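Local coordinates for Lmo0135 protein (Listeria monocytogenes EGD-e, PDB 5ISU) that probably captures peptides outside the cell as the substrate-binding component of an ABC transporter, at residues F116-K121 with F135-V140; N197-G202 with D494-Y499; I251-N256 with D468-A473; T262-Q267 with A391-A396. One frame throughout, in Å; residues are numbered along the deposited sequence. Where two conformers were deposited one is given.

How the contacts relate
From the N terminus, contact 1 closes first: only 13 residues separate its segments, and it joins a hairpin turn to the loop leaving strand 132-136. The other three follow it and lie one within another, with none crossing. Contact 2 is outermost, joining the loop after strand 190-195 to the loop before strand 499-500 near the C terminus. Within that span, contact 3 pairs strands 248-263 and 462-475, and within contact 3, contact 4 joins the far end of strand 248-263 to strand 395-400. Contacts 3 and 4 therefore share one strand and one sheet, with centres about 30 Å apart. Contact 1 is remote, its centre about 35 Å or more from the others.

Contact 1: residues F116-K121 with F135-V140; sequences FVFDDK and FTLPTV
Apolar packing of Phe118 on Leu137 and Pro138 forms the middle of this surface contact. The ring presents its CD2-CE2 side to the second segment. Methyl CD2 of Leu137 approaches obliquely and packs tightly, 3.4 Å from Phe118 CE2, while Pro138 CD stands 4.0 Å from Phe118 CD2, the two side chains crossing at about a right angle. With CG anti to its carbonyl carbon (chi1 -53°), Phe118 sends its ring toward both partners. A second apolar patch forms where Lys121 runs past Pro138 in the opposite direction: Lys121 CB lies 3.9 Å from Pro138 CG, and bends at chi2 and chi3 bring CE back beside Pro138 CB, at 4.1 Å. Thr139 completes the contact more loosely, its OG1 4.2 Å from Phe118 CB.

No hydrogen bond links the two segments; the polar bonds belong to the turn itself. Phe118 and Lys121 are joined by a pair of backbone bonds, Phe118 N to Lys121 O (2.8 Å) and Lys121 N to Phe118 O (2.9 Å), around a type I' turn that makes a tight two-residue hairpin of strands 117-118 and 121-129. This hairpin lies at one margin of a five-stranded antiparallel sheet. Phe144 of helix 144-148 touches both Phe118 and Leu137, and Leu137 also rests on Tyr75 of strand 74-79.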
loop_
_atom_site.group_PDB
_atom_site.type_symbol
_atom_site.label_atom_id
_atom_site.label_comp_id
_atom_site.label_asym_id
_atom_site.label_seq_id
_atom_site.Cartn_x
_atom_site.Cartn_y
_atom_site.Cartn_z
ATOM N N PHE A 116 7.742 -4.829 15.602
ATOM C CA PHE A 116 8.740 -5.613 16.339
ATOM C C PHE A 116 8.512 -5.591 17.854
ATOM O O PHE A 116 9.361 -6.069 18.618
ATOM C CB PHE A 116 10.153 -5.115 15.997
ATOM C CG PHE A 116 10.493 -5.221 14.529
ATOM C CD1 PHE A 116 10.169 -4.205 13.661
ATOM C CD2 PHE A 116 11.133 -6.347 14.027
ATOM C CE1 PHE A 116 10.471 -4.302 12.312
ATOM C CE2 PHE A 116 11.448 -6.454 12.692
ATOM C CZ PHE A 116 11.111 -5.430 11.826
ATOM N N VAL A 117 7.353 -5.070 18.271
ATOM C CA VAL A 117 6.981 -4.969 19.684
ATOM C C VAL A 117 5.592 -5.616 19.910
ATOM O O VAL A 117 4.698 -5.499 19.071
ATOM C CB VAL A 117 6.958 -3.495 20.126
ATOM C CG1 VAL A 117 6.678 -3.375 21.612
ATOM C CG2 VAL A 117 8.288 -2.837 19.802
ATOM N N PHE A 118 5.435 -6.298 21.048
ATOM C CA PHE A 118 4.195 -7.002 21.401
ATOM C C PHE A 118 3.975 -6.827 22.878
ATOM O O PHE A 118 4.812 -7.255 23.669
ATOM C CB PHE A 118 4.337 -8.481 21.071
ATOM C CG PHE A 118 4.761 -8.721 19.671
ATOM C CD1 PHE A 118 3.832 -8.665 18.638
ATOM C CD2 PHE A 118 6.097 -8.928 19.364
ATOM C CE1 PHE A 118 4.224 -8.850 17.327
ATOM C CE2 PHE A 118 6.498 -9.104 18.051
ATOM C CZ PHE A 118 5.560 -9.071 17.030
ATOM N N ASP A 119 2.860 -6.199 23.252
ATOM C CA ASP A 119 2.565 -5.882 24.663
ATOM C C ASP A 119 3.737 -5.115 25.283
ATOM O O ASP A 119 4.137 -5.374 26.410
ATOM C CB ASP A 119 2.226 -7.137 25.501
ATOM C CG ASP A 119 0.828 -7.666 25.240
ATOM O OD1 ASP A 119 0.394 -7.672 24.071
ATOM O OD2 ASP A 119 0.173 -8.098 26.221
ATOM N N ASP A 120 4.299 -4.186 24.512
ATOM C CA ASP A 120 5.436 -3.366 24.956
ATOM C C ASP A 120 6.761 -4.148 25.113
ATOM O O ASP A 120 7.754 -3.558 25.555
ATOM C CB ASP A 120 5.102 -2.609 26.263
ATOM C CG ASP A 120 3.763 -1.860 26.192
ATOM O OD1 ASP A 120 3.234 -1.674 25.075
ATOM O OD2 ASP A 120 3.244 -1.459 27.258
ATOM N N LYS A 121 6.777 -5.453 24.783
ATOM C CA LYS A 121 8.022 -6.242 24.833
ATOM C C LYS A 121 8.594 -6.368 23.417
ATOM O O LYS A 121 7.857 -6.706 22.472
ATOM C CB LYS A 121 7.862 -7.656 25.412
ATOM C CG LYS A 121 7.668 -7.745 26.924
ATOM C CD LYS A 121 6.219 -7.891 27.350
ATOM C CE LYS A 121 5.686 -9.284 27.026
ATOM N NZ LYS A 121 4.311 -9.510 27.564
ATOM N N PHE A 135 15.127 -14.992 15.466
ATOM C CA PHE A 135 14.224 -14.069 16.136
ATOM C C PHE A 135 13.466 -14.865 17.188
ATOM O O PHE A 135 12.957 -15.947 16.894
ATOM C CB PHE A 135 13.152 -13.501 15.189
ATOM C CG PHE A 135 13.672 -12.629 14.072
ATOM C CD1 PHE A 135 14.011 -13.178 12.850
ATOM C CD2 PHE A 135 13.734 -11.255 14.224
ATOM C CE1 PHE A 135 14.442 -12.378 11.800
ATOM C CE2 PHE A 135 14.169 -10.444 13.187
ATOM C CZ PHE A 135 14.528 -11.005 11.970
ATOM N N THR A 136 13.379 -14.321 18.392
ATOM C CA THR A 136 12.661 -14.960 19.482
ATOM C C THR A 136 11.592 -13.990 19.983
ATOM O O THR A 136 11.911 -12.941 20.547
ATOM C CB THR A 136 13.615 -15.375 20.612
ATOM O OG1 THR A 136 14.558 -14.322 20.848
ATOM C CG2 THR A 136 14.386 -16.634 20.225
ATOM N N LEU A 137 10.328 -14.334 19.730
ATOM C CA LEU A 137 9.195 -13.508 20.141
ATOM C C LEU A 137 8.857 -13.777 21.568
ATOM O O LEU A 137 9.028 -14.907 22.015
ATOM C CB LEU A 137 7.939 -13.854 19.335
ATOM C CG LEU A 137 7.941 -13.560 17.851
ATOM C CD1 LEU A 137 6.623 -14.010 17.250
ATOM C CD2 LEU A 137 8.163 -12.088 17.612
ATOM N N PRO A 138 8.321 -12.762 22.274
ATOM C CA PRO A 138 7.894 -12.925 23.685
ATOM C C PRO A 138 6.585 -13.730 23.810
ATOM O O PRO A 138 6.416 -14.504 24.744
ATOM C CB PRO A 138 7.712 -11.481 24.170
ATOM C CG PRO A 138 7.447 -10.682 22.923
ATOM C CD PRO A 138 8.193 -11.364 21.811
ATOM N N THR A 139 5.670 -13.528 22.867
ATOM C CA THR A 139 4.393 -14.247 22.817
ATOM C C THR A 139 4.110 -14.576 21.364
ATOM O O THR A 139 4.821 -14.103 20.462
ATOM C CB THR A 139 3.242 -13.431 23.440
ATOM O OG1 THR A 139 3.365 -12.062 23.045
ATOM C CG2 THR A 139 3.298 -13.494 24.947
ATOM N N VAL A 140 3.092 -15.395 21.122
ATOM C CA VAL A 140 2.768 -15.789 19.752
ATOM C C VAL A 140 2.284 -14.571 18.945
ATOM O O VAL A 140 1.585 -13.716 19.486
ATOM C CB VAL A 140 1.723 -16.924 19.738
ATOM C CG1 VAL A 140 1.353 -17.297 18.306
ATOM C CG2 VAL A 140 2.260 -18.144 20.486
#

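Contact 2: residues N197-G202 with D494-Y499; sequences NDYFDG and DLSKLY
Asp494 OD2 accepts from Tyr199 OH across the contact, at 2.8 Å, and from water 1, which also donates to Asp201 OD2. The same carboxylate closes an Asx turn, for its other oxygen, OD1, accepts the backbone N-H of Ser496 and, at 2.6 Å, Ser496 OG, both from one face of the carboxylate plane. Ser496 thus fixes the rotation of the acid that Tyr199 reaches. Ring and carboxylate stand nearly perpendicular, 86° apart: OD2 lies at the ring edge, whereas the hydroxyl meets it from above the carboxylate plane.

On the first segment, Tyr199 opens a type I beta turn ending at Gly202, and with CG opposite the backbone N (chi1 176°), the ring reaches across to Asp494 and Ser496. Asp201, inside that turn, forms a salt bridge with Lys497: Lys497 NZ is 3.1 Å from Asp201 OD2 and comes from above the plane of that acid; a weak bond to Asp201 O accompanies it. This lysine probably offsets the closeness of the two carboxylates, which water 1 bridges. Trp54 and Pro179 pack on Tyr199, so the loops meet in a buried setting beside strand 19-24. Water 2 completes the join, accepting from Lys497 NZ at 2.8 Å and donating to both Ser496 OG and Gly202 O.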
loop_
_atom_site.group_PDB
_atom_site.type_symbol
_atom_site.label_atom_id
_atom_site.label_comp_id
_atom_site.label_asym_id
_atom_site.label_seq_id
_atom_site.Cartn_x
_atom_site.Cartn_y
_atom_site.Cartn_z
ATOM N N ASN A 197 26.853 -5.081 -10.408
ATOM C CA ASN A 197 27.217 -6.357 -11.045
ATOM C C ASN A 197 27.110 -7.580 -10.166
ATOM O O ASN A 197 26.805 -8.654 -10.665
ATOM C CB ASN A 197 28.622 -6.284 -11.661
ATOM C CG ASN A 197 28.678 -5.341 -12.845
ATOM O OD1 ASN A 197 27.664 -5.072 -13.480
ATOM N ND2 ASN A 197 29.861 -4.847 -13.154
ATOM N N ASP A 198 27.333 -7.422 -8.864
ATOM C CA ASP A 198 27.257 -8.571 -7.945
ATOM C C ASP A 198 25.883 -8.727 -7.288
ATOM O O ASP A 198 25.771 -9.340 -6.231
ATOM C CB ASP A 198 28.352 -8.450 -6.894
ATOM C CG ASP A 198 29.737 -8.388 -7.510
ATOM O OD1 ASP A 198 30.024 -9.182 -8.430
ATOM O OD2 ASP A 198 30.547 -7.554 -7.054
ATOM N N TYR A 199 24.855 -8.143 -7.898
ATOM C CA TYR A 199 23.476 -8.280 -7.407
ATOM C C TYR A 199 23.177 -9.768 -7.250
ATOM O O TYR A 199 23.434 -10.557 -8.159
ATOM C CB TYR A 199 22.512 -7.624 -8.385
ATOM C CG TYR A 199 21.061 -7.792 -8.024
ATOM C CD1 TYR A 199 20.569 -7.299 -6.819
ATOM C CD2 TYR A 199 20.166 -8.395 -8.903
ATOM C CE1 TYR A 199 19.234 -7.448 -6.487
ATOM C CE2 TYR A 199 18.832 -8.505 -8.593
ATOM C CZ TYR A 199 18.367 -8.033 -7.366
ATOM O OH TYR A 199 17.032 -8.168 -7.032
ATOM N N PHE A 200 22.618 -10.150 -6.111
ATOM C CA PHE A 200 22.430 -11.581 -5.816
ATOM C C PHE A 200 21.629 -12.377 -6.851
ATOM O O PHE A 200 21.881 -13.556 -7.033
ATOM C CB PHE A 200 21.782 -11.788 -4.440
ATOM C CG PHE A 200 20.305 -11.562 -4.434
ATOM C CD1 PHE A 200 19.776 -10.305 -4.213
ATOM C CD2 PHE A 200 19.433 -12.619 -4.685
ATOM C CE1 PHE A 200 18.407 -10.102 -4.243
ATOM C CE2 PHE A 200 18.060 -12.426 -4.711
ATOM C CZ PHE A 200 17.551 -11.165 -4.492
ATOM N N ASP A 201 20.663 -11.764 -7.510
ATOM C CA ASP A 201 19.814 -12.556 -8.395
ATOM C C ASP A 201 20.307 -12.607 -9.844
ATOM O O ASP A 201 19.612 -13.161 -10.705
ATOM C CB ASP A 201 18.356 -12.059 -8.349
ATOM C CG ASP A 201 17.353 -13.171 -8.620
ATOM O OD1 ASP A 201 17.571 -14.293 -8.117
ATOM O OD2 ASP A 201 16.333 -12.921 -9.294
ATOM N N GLY A 202 21.491 -12.042 -10.099
ATOM C CA GLY A 202 22.086 -12.045 -11.423
ATOM C C GLY A 202 22.379 -10.638 -11.876
ATOM O O GLY A 202 21.652 -9.697 -11.559
ATOM N N ASP A 494 11.528 -6.027 -9.619
ATOM C CA ASP A 494 12.938 -6.086 -9.902
ATOM C C ASP A 494 13.251 -5.635 -11.341
ATOM O O ASP A 494 13.044 -6.370 -12.310
ATOM C CB ASP A 494 13.425 -7.522 -9.665
ATOM C CG ASP A 494 14.951 -7.655 -9.692
ATOM O OD1 ASP A 494 15.656 -6.705 -10.097
ATOM O OD2 ASP A 494 15.456 -8.729 -9.294
ATOM N N LEU A 495 13.801 -4.431 -11.438
ATOM C CA LEU A 495 14.156 -3.814 -12.704
ATOM C C LEU A 495 15.344 -4.463 -13.426
ATOM O O LEU A 495 15.569 -4.161 -14.593
ATOM C CB LEU A 495 14.465 -2.326 -12.471
ATOM C CG LEU A 495 13.316 -1.409 -12.032
ATOM C CD1 LEU A 495 13.826 -0.062 -11.553
ATOM C CD2 LEU A 495 12.352 -1.217 -13.181
ATOM N N SER A 496 16.108 -5.315 -12.729
ATOM C CA SER A 496 17.272 -5.983 -13.324
ATOM C C SER A 496 16.870 -6.999 -14.387
ATOM O O SER A 496 17.727 -7.433 -15.175
ATOM C CB SER A 496 18.118 -6.696 -12.251
ATOM O OG SER A 496 17.411 -7.783 -11.682
ATOM N N LYS A 497 15.586 -7.390 -14.393
ATOM C CA LYS A 497 15.039 -8.304 -15.407
ATOM C C LYS A 497 14.635 -7.613 -16.724
ATOM O O LYS A 497 14.432 -8.297 -17.746
ATOM C CB LYS A 497 13.844 -9.084 -14.855
ATOM C CG LYS A 497 14.123 -9.828 -13.543
ATOM C CD LYS A 497 15.389 -10.677 -13.583
ATOM C CE LYS A 497 15.649 -11.315 -12.224
ATOM N NZ LYS A 497 16.971 -11.992 -12.209
ATOM N N LEU A 498 14.507 -6.285 -16.724
ATOM C CA LEU A 498 14.141 -5.576 -17.976
ATOM C C LEU A 498 15.342 -5.534 -18.904
ATOM O O LEU A 498 16.482 -5.561 -18.448
ATOM C CB LEU A 498 13.640 -4.151 -17.704
ATOM C CG LEU A 498 12.362 -4.012 -16.867
ATOM C CD1 LEU A 498 12.029 -2.544 -16.666
ATOM C CD2 LEU A 498 11.191 -4.737 -17.515
ATOM N N TYR A 499 15.101 -5.490 -20.209
ATOM C CA TYR A 499 16.209 -5.451 -21.165
ATOM C C TYR A 499 15.827 -4.667 -22.389
ATOM O O TYR A 499 14.660 -4.635 -22.765
ATOM C CB TYR A 499 16.681 -6.871 -21.529
ATOM C CG TYR A 499 15.609 -7.786 -22.101
ATOM C CD1 TYR A 499 15.291 -7.758 -23.463
ATOM C CD2 TYR A 499 14.935 -8.706 -21.294
ATOM C CE1 TYR A 499 14.308 -8.590 -23.990
ATOM C CE2 TYR A 499 13.958 -9.547 -21.817
ATOM C CZ TYR A 499 13.656 -9.483 -23.165
ATOM O OH TYR A 499 12.700 -10.304 -23.691
HETATM O O HOH W 1 14.248 -11.105 -9.094
HETATM O O HOH W 2 18.871 -10.017 -11.942
#

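Contact 3: residues I251-N256 with D468-A473; sequences ITYPEN and DNAVLA
Ile251 faces Leu472 in a hydrogen-bonded antiparallel pair: Ile251 N reaches Leu472 O at 2.8 Å, and Leu472 N returns a nearly straight bond to Ile251 O. Thr252, opposite Val471 in a non-hydrogen-bonded pair, turns to the other face. There its OG1 lies alongside the valine methyls but bonds to Glu297, while CG2 packs 3.8 Å from Asn469 CB. Tyr253 shares two backbone bonds with Ala470 and holds its CG between N and carbonyl carbon (chi1 56°), which brings the ring back over the partner strand. One ring face covers Ala470 O, and Leu472 CG sits at the ring edge, 3.5 Å from Tyr253 OH. Pro254, with no N-H, occupies a non-hydrogen-bonded pair with Asn469, whose OD1 lies 3.3 Å from Pro254 CA; Asn469 ND2 binds the carbonyl of Glu297. Glu255 N then takes up the ladder, donating to Asp468 O at 3.0 Å. The extended Glu255 side chain lays its carboxylate against Ala470 CB, bonded through OE1 to Arg39 and through OE2 to water 3, which also donates to Asn469 O. At Asn256, water 4 spans a weak bond from N and a firmer one to Asp468 O. Over these two short segments the directions differ by 131°, antiparallel with a marked twist, consistent with the paired interlobe strands of peptide-binding proteins in the type 2 periplasmic-binding fold.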
loop_
_atom_site.group_PDB
_atom_site.type_symbol
_atom_site.label_atom_id
_atom_site.label_comp_id
_atom_site.label_asym_id
_atom_site.label_seq_id
_atom_site.Cartn_x
_atom_site.Cartn_y
_atom_site.Cartn_z
ATOM N N ILE A 251 0.393 -2.009 -19.408
ATOM C CA ILE A 251 0.285 -3.099 -18.447
ATOM C C ILE A 251 -0.665 -2.681 -17.328
ATOM O O ILE A 251 -0.479 -1.635 -16.714
ATOM C CB ILE A 251 1.647 -3.429 -17.815
ATOM C CG1 ILE A 251 2.748 -3.481 -18.879
ATOM C CG2 ILE A 251 1.562 -4.753 -17.075
ATOM C CD1 ILE A 251 4.143 -3.566 -18.305
ATOM N N THR A 252 -1.653 -3.527 -17.071
ATOM C CA THR A 252 -2.665 -3.313 -16.053
ATOM C C THR A 252 -2.596 -4.477 -15.052
ATOM O O THR A 252 -2.652 -5.632 -15.443
ATOM C CB THR A 252 -4.050 -3.247 -16.695
ATOM O OG1 THR A 252 -4.086 -2.147 -17.615
ATOM C CG2 THR A 252 -5.141 -3.062 -15.633
ATOM N N TYR A 253 -2.493 -4.149 -13.768
ATOM C CA TYR A 253 -2.329 -5.137 -12.710
ATOM C C TYR A 253 -2.952 -4.623 -11.394
ATOM O O TYR A 253 -3.108 -3.416 -11.221
ATOM C CB TYR A 253 -0.833 -5.404 -12.526
ATOM C CG TYR A 253 -0.049 -4.132 -12.247
ATOM C CD1 TYR A 253 0.285 -3.270 -13.274
ATOM C CD2 TYR A 253 0.323 -3.786 -10.952
ATOM C CE1 TYR A 253 0.965 -2.099 -13.035
ATOM C CE2 TYR A 253 1.020 -2.615 -10.694
ATOM C CZ TYR A 253 1.344 -1.777 -11.735
ATOM O OH TYR A 253 2.014 -0.607 -11.486
ATOM N N PRO A 254 -3.320 -5.532 -10.474
ATOM C CA PRO A 254 -3.933 -5.046 -9.237
ATOM C C PRO A 254 -2.989 -4.223 -8.381
ATOM O O PRO A 254 -1.824 -4.548 -8.280
ATOM C CB PRO A 254 -4.353 -6.343 -8.512
ATOM C CG PRO A 254 -4.420 -7.390 -9.584
ATOM C CD PRO A 254 -3.311 -7.009 -10.528
ATOM N N GLU A 255 -3.479 -3.123 -7.821
ATOM C CA GLU A 255 -2.649 -2.293 -6.939
ATOM C C GLU A 255 -2.947 -2.602 -5.477
ATOM O O GLU A 255 -2.373 -1.977 -4.586
ATOM C CB GLU A 255 -2.810 -0.794 -7.228
ATOM C CG GLU A 255 -1.739 0.063 -6.531
ATOM C CD GLU A 255 -1.405 1.362 -7.259
ATOM O OE1 GLU A 255 -0.201 1.724 -7.295
ATOM O OE2 GLU A 255 -2.319 1.991 -7.844
ATOM N N ASN A 256 -3.813 -3.589 -5.242
ATOM C CA ASN A 256 -4.241 -3.965 -3.890
ATOM C C ASN A 256 -4.823 -2.771 -3.147
ATOM O O ASN A 256 -4.691 -2.657 -1.935
ATOM C CB ASN A 256 -3.106 -4.615 -3.097
ATOM C CG ASN A 256 -2.659 -5.937 -3.685
ATOM O OD1 ASN A 256 -3.393 -6.604 -4.398
ATOM N ND2 ASN A 256 -1.462 -6.330 -3.358
ATOM N N ASP A 468 -8.955 -1.569 -6.881
ATOM C CA ASP A 468 -8.399 -0.854 -8.025
ATOM C C ASP A 468 -7.118 -1.411 -8.660
ATOM O O ASP A 468 -6.302 -2.050 -8.011
ATOM C CB ASP A 468 -8.173 0.598 -7.614
ATOM C CG ASP A 468 -9.472 1.339 -7.334
ATOM O OD1 ASP A 468 -10.571 0.731 -7.408
ATOM O OD2 ASP A 468 -9.387 2.554 -7.048
ATOM N N ASN A 469 -6.967 -1.157 -9.949
ATOM C CA ASN A 469 -5.761 -1.576 -10.677
ATOM C C ASN A 469 -4.944 -0.338 -10.983
ATOM O O ASN A 469 -5.466 0.752 -11.011
ATOM C CB ASN A 469 -6.110 -2.276 -11.995
ATOM C CG ASN A 469 -6.911 -3.542 -11.793
ATOM O OD1 ASN A 469 -6.727 -4.269 -10.815
ATOM N ND2 ASN A 469 -7.816 -3.810 -12.720
ATOM N N ALA A 470 -3.644 -0.512 -11.131
ATOM C CA ALA A 470 -2.748 0.560 -11.535
ATOM C C ALA A 470 -2.409 0.247 -12.994
ATOM O O ALA A 470 -2.633 -0.879 -13.465
ATOM C CB ALA A 470 -1.505 0.572 -10.681
ATOM N N VAL A 471 -1.874 1.240 -13.702
ATOM C CA VAL A 471 -1.522 1.094 -15.127
ATOM C C VAL A 471 -0.143 1.674 -15.409
ATOM O O VAL A 471 0.175 2.775 -14.941
ATOM C CB VAL A 471 -2.535 1.829 -16.033
ATOM C CG1 VAL A 471 -2.239 1.566 -17.499
ATOM C CG2 VAL A 471 -3.956 1.390 -15.717
ATOM N N LEU A 472 0.660 0.924 -16.159
ATOM C CA LEU A 472 1.978 1.357 -16.593
ATOM C C LEU A 472 2.054 1.373 -18.107
ATOM O O LEU A 472 1.411 0.567 -18.791
ATOM C CB LEU A 472 3.058 0.368 -16.178
ATOM C CG LEU A 472 3.292 0.131 -14.706
ATOM C CD1 LEU A 472 4.246 -1.043 -14.569
ATOM C CD2 LEU A 472 3.813 1.391 -14.025
ATOM N N ALA A 473 2.918 2.242 -18.610
ATOM C CA ALA A 473 3.226 2.303 -20.014
ATOM C C ALA A 473 4.735 2.073 -20.083
ATOM O O ALA A 473 5.501 2.769 -19.406
ATOM C CB ALA A 473 2.847 3.648 -20.599
HETATM O O HOH W 3 -5.104 2.279 -8.237
HETATM O O HOH W 4 -6.520 -4.346 -6.552
#

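Contact 4: residues T262-Q267 with A391-A396; sequences TFNENQ and ADYSIA
Asn264 and Tyr393 meet amide over ring: ND2 sits above the ring centre, 3.2 Å from its plane, with the two planes 30° apart. Asn264 CG lies opposite the backbone N (chi1 -167°), which places the amide there. ND2 also donates to Tyr393 O at 2.9 Å and to Asn390 O, so its hydrogens have carbonyl partners, and the ring serves mainly as a flat surface beneath it. Tyr393 OH is anchored on Tyr421 O.

Backbone bonds carry the sheet. Thr262 N donates to Ala396 O at 2.9 Å, and Thr262 OG1 adds a longer bond to that oxygen on a lone pair, gripping it twice; the return bond from Ala396 N is weak. Asn264 N meets Ser394 O almost straight, at 2.9 Å. Side-chain polar bonds extend the join beyond the strands: Gln267 NE2 donates to Ala391 O at 3.1 Å, while Gln267 OE1 accepts from Ser394 OG at 2.8 Å. Water 5 links NE2 to Ser394 OG.

Apolar contact is slight. Phe263 and Ile395 lie side by side, Phe263 CD1 4.0 Å from Ile395 CG1.

Asn264 OD1 takes the N-H of Asn266, an Asx turn within a type I turn, and Asn423 ND2. With both ends of its amide engaged, Asn264 should be held in one orientation, and across the two segments the bonds come from neutral amide and hydroxyl donors.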
loop_
_atom_site.group_PDB
_atom_site.type_symbol
_atom_site.label_atom_id
_atom_site.label_comp_id
_atom_site.label_asym_id
_atom_site.label_seq_id
_atom_site.Cartn_x
_atom_site.Cartn_y
_atom_site.Cartn_z
ATOM N N THR A 262 -16.684 6.115 3.718
ATOM C CA THR A 262 -16.843 5.934 5.160
ATOM C C THR A 262 -18.087 6.662 5.614
ATOM O O THR A 262 -18.393 7.709 5.081
ATOM C CB THR A 262 -15.710 6.624 5.934
ATOM O OG1 THR A 262 -15.838 8.044 5.780
ATOM C CG2 THR A 262 -14.346 6.200 5.444
ATOM N N PHE A 263 -18.783 6.140 6.618
ATOM C CA PHE A 263 -19.967 6.828 7.185
ATOM C C PHE A 263 -19.546 7.343 8.553
ATOM O O PHE A 263 -19.201 6.543 9.422
ATOM C CB PHE A 263 -21.173 5.899 7.299
ATOM C CG PHE A 263 -21.653 5.355 5.970
ATOM C CD1 PHE A 263 -22.216 6.196 5.027
ATOM C CD2 PHE A 263 -21.604 3.996 5.698
ATOM C CE1 PHE A 263 -22.664 5.702 3.812
ATOM C CE2 PHE A 263 -22.064 3.494 4.491
ATOM C CZ PHE A 263 -22.593 4.351 3.549
ATOM N N ASN A 264 -19.540 8.668 8.727
ATOM C CA ASN A 264 -19.077 9.287 9.987
ATOM C C ASN A 264 -20.085 9.153 11.125
ATOM O O ASN A 264 -21.024 9.949 11.230
ATOM C CB ASN A 264 -18.759 10.770 9.773
ATOM C CG ASN A 264 -17.982 11.389 10.937
ATOM O OD1 ASN A 264 -17.804 10.773 11.987
ATOM N ND2 ASN A 264 -17.491 12.605 10.737
ATOM N N GLU A 265 -19.867 8.177 12.003
ATOM C CA GLU A 265 -20.773 7.963 13.131
ATOM C C GLU A 265 -20.751 9.067 14.208
ATOM O O GLU A 265 -21.511 8.990 15.164
ATOM C CB GLU A 265 -20.577 6.578 13.740
ATOM C CG GLU A 265 -20.860 5.482 12.726
ATOM C CD GLU A 265 -20.853 4.078 13.309
ATOM O OE1 GLU A 265 -21.137 3.913 14.513
ATOM O OE2 GLU A 265 -20.610 3.124 12.531
ATOM N N ASN A 266 -19.876 10.067 14.071
ATOM C CA ASN A 266 -19.906 11.217 14.996
ATOM C C ASN A 266 -21.151 12.085 14.695
ATOM O O ASN A 266 -21.596 12.845 15.558
ATOM C CB ASN A 266 -18.621 12.054 14.947
ATOM C CG ASN A 266 -17.437 11.360 15.611
ATOM O OD1 ASN A 266 -17.600 10.382 16.356
ATOM N ND2 ASN A 266 -16.235 11.888 15.371
ATOM N N GLN A 267 -21.693 11.979 13.473
ATOM C CA GLN A 267 -22.941 12.666 13.135
ATOM C C GLN A 267 -24.037 11.753 13.671
ATOM O O GLN A 267 -24.089 10.590 13.305
ATOM C CB GLN A 267 -23.117 12.890 11.623
ATOM C CG GLN A 267 -22.158 13.918 11.029
ATOM C CD GLN A 267 -22.636 14.475 9.693
ATOM O OE1 GLN A 267 -23.555 13.939 9.073
ATOM N NE2 GLN A 267 -22.017 15.566 9.249
ATOM N N ALA A 391 -17.027 16.049 13.127
ATOM C CA ALA A 391 -18.362 15.646 12.666
ATOM C C ALA A 391 -18.868 16.553 11.529
ATOM O O ALA A 391 -20.081 16.690 11.329
ATOM C CB ALA A 391 -19.346 15.663 13.827
ATOM N N ASP A 392 -17.945 17.171 10.793
ATOM C CA ASP A 392 -18.320 18.023 9.658
ATOM C C ASP A 392 -18.763 17.183 8.474
ATOM O O ASP A 392 -19.733 17.515 7.800
ATOM C CB ASP A 392 -17.147 18.894 9.207
ATOM C CG ASP A 392 -16.688 19.862 10.270
ATOM O OD1 ASP A 392 -17.399 20.064 11.288
ATOM O OD2 ASP A 392 -15.605 20.442 10.070
ATOM N N TYR A 393 -18.048 16.087 8.238
ATOM C CA TYR A 393 -18.331 15.213 7.102
ATOM C C TYR A 393 -19.298 14.096 7.463
ATOM O O TYR A 393 -19.182 13.476 8.509
ATOM C CB TYR A 393 -17.025 14.620 6.519
ATOM C CG TYR A 393 -16.240 13.647 7.422
ATOM C CD1 TYR A 393 -15.334 14.122 8.375
ATOM C CD2 TYR A 393 -16.365 12.264 7.276
ATOM C CE1 TYR A 393 -14.606 13.257 9.181
ATOM C CE2 TYR A 393 -15.631 11.390 8.070
ATOM C CZ TYR A 393 -14.758 11.898 9.030
ATOM O OH TYR A 393 -14.024 11.055 9.837
ATOM N N SER A 394 -20.268 13.859 6.592
ATOM C CA SER A 394 -21.194 12.756 6.782
ATOM C C SER A 394 -20.518 11.550 6.143
ATOM O O SER A 394 -20.514 10.447 6.686
ATOM C CB SER A 394 -22.529 13.032 6.091
ATOM O OG SER A 394 -22.985 14.344 6.371
ATOM N N ILE A 395 -19.929 11.789 4.979
ATOM C CA ILE A 395 -19.256 10.749 4.211
ATOM C C ILE A 395 -17.927 11.280 3.701
ATOM O O ILE A 395 -17.818 12.463 3.343
ATOM C CB ILE A 395 -20.114 10.333 2.992
ATOM C CG1 ILE A 395 -21.485 9.827 3.455
ATOM C CG2 ILE A 395 -19.395 9.274 2.153
ATOM C CD1 ILE A 395 -22.453 9.554 2.324
ATOM N N ALA A 396 -16.921 10.408 3.694
ATOM C CA ALA A 396 -15.605 10.726 3.172
ATOM C C ALA A 396 -15.135 9.592 2.242
ATOM O O ALA A 396 -15.242 8.410 2.573
ATOM C CB ALA A 396 -14.623 10.930 4.300
HETATM O O HOH W 5 -23.259 17.295 7.441
#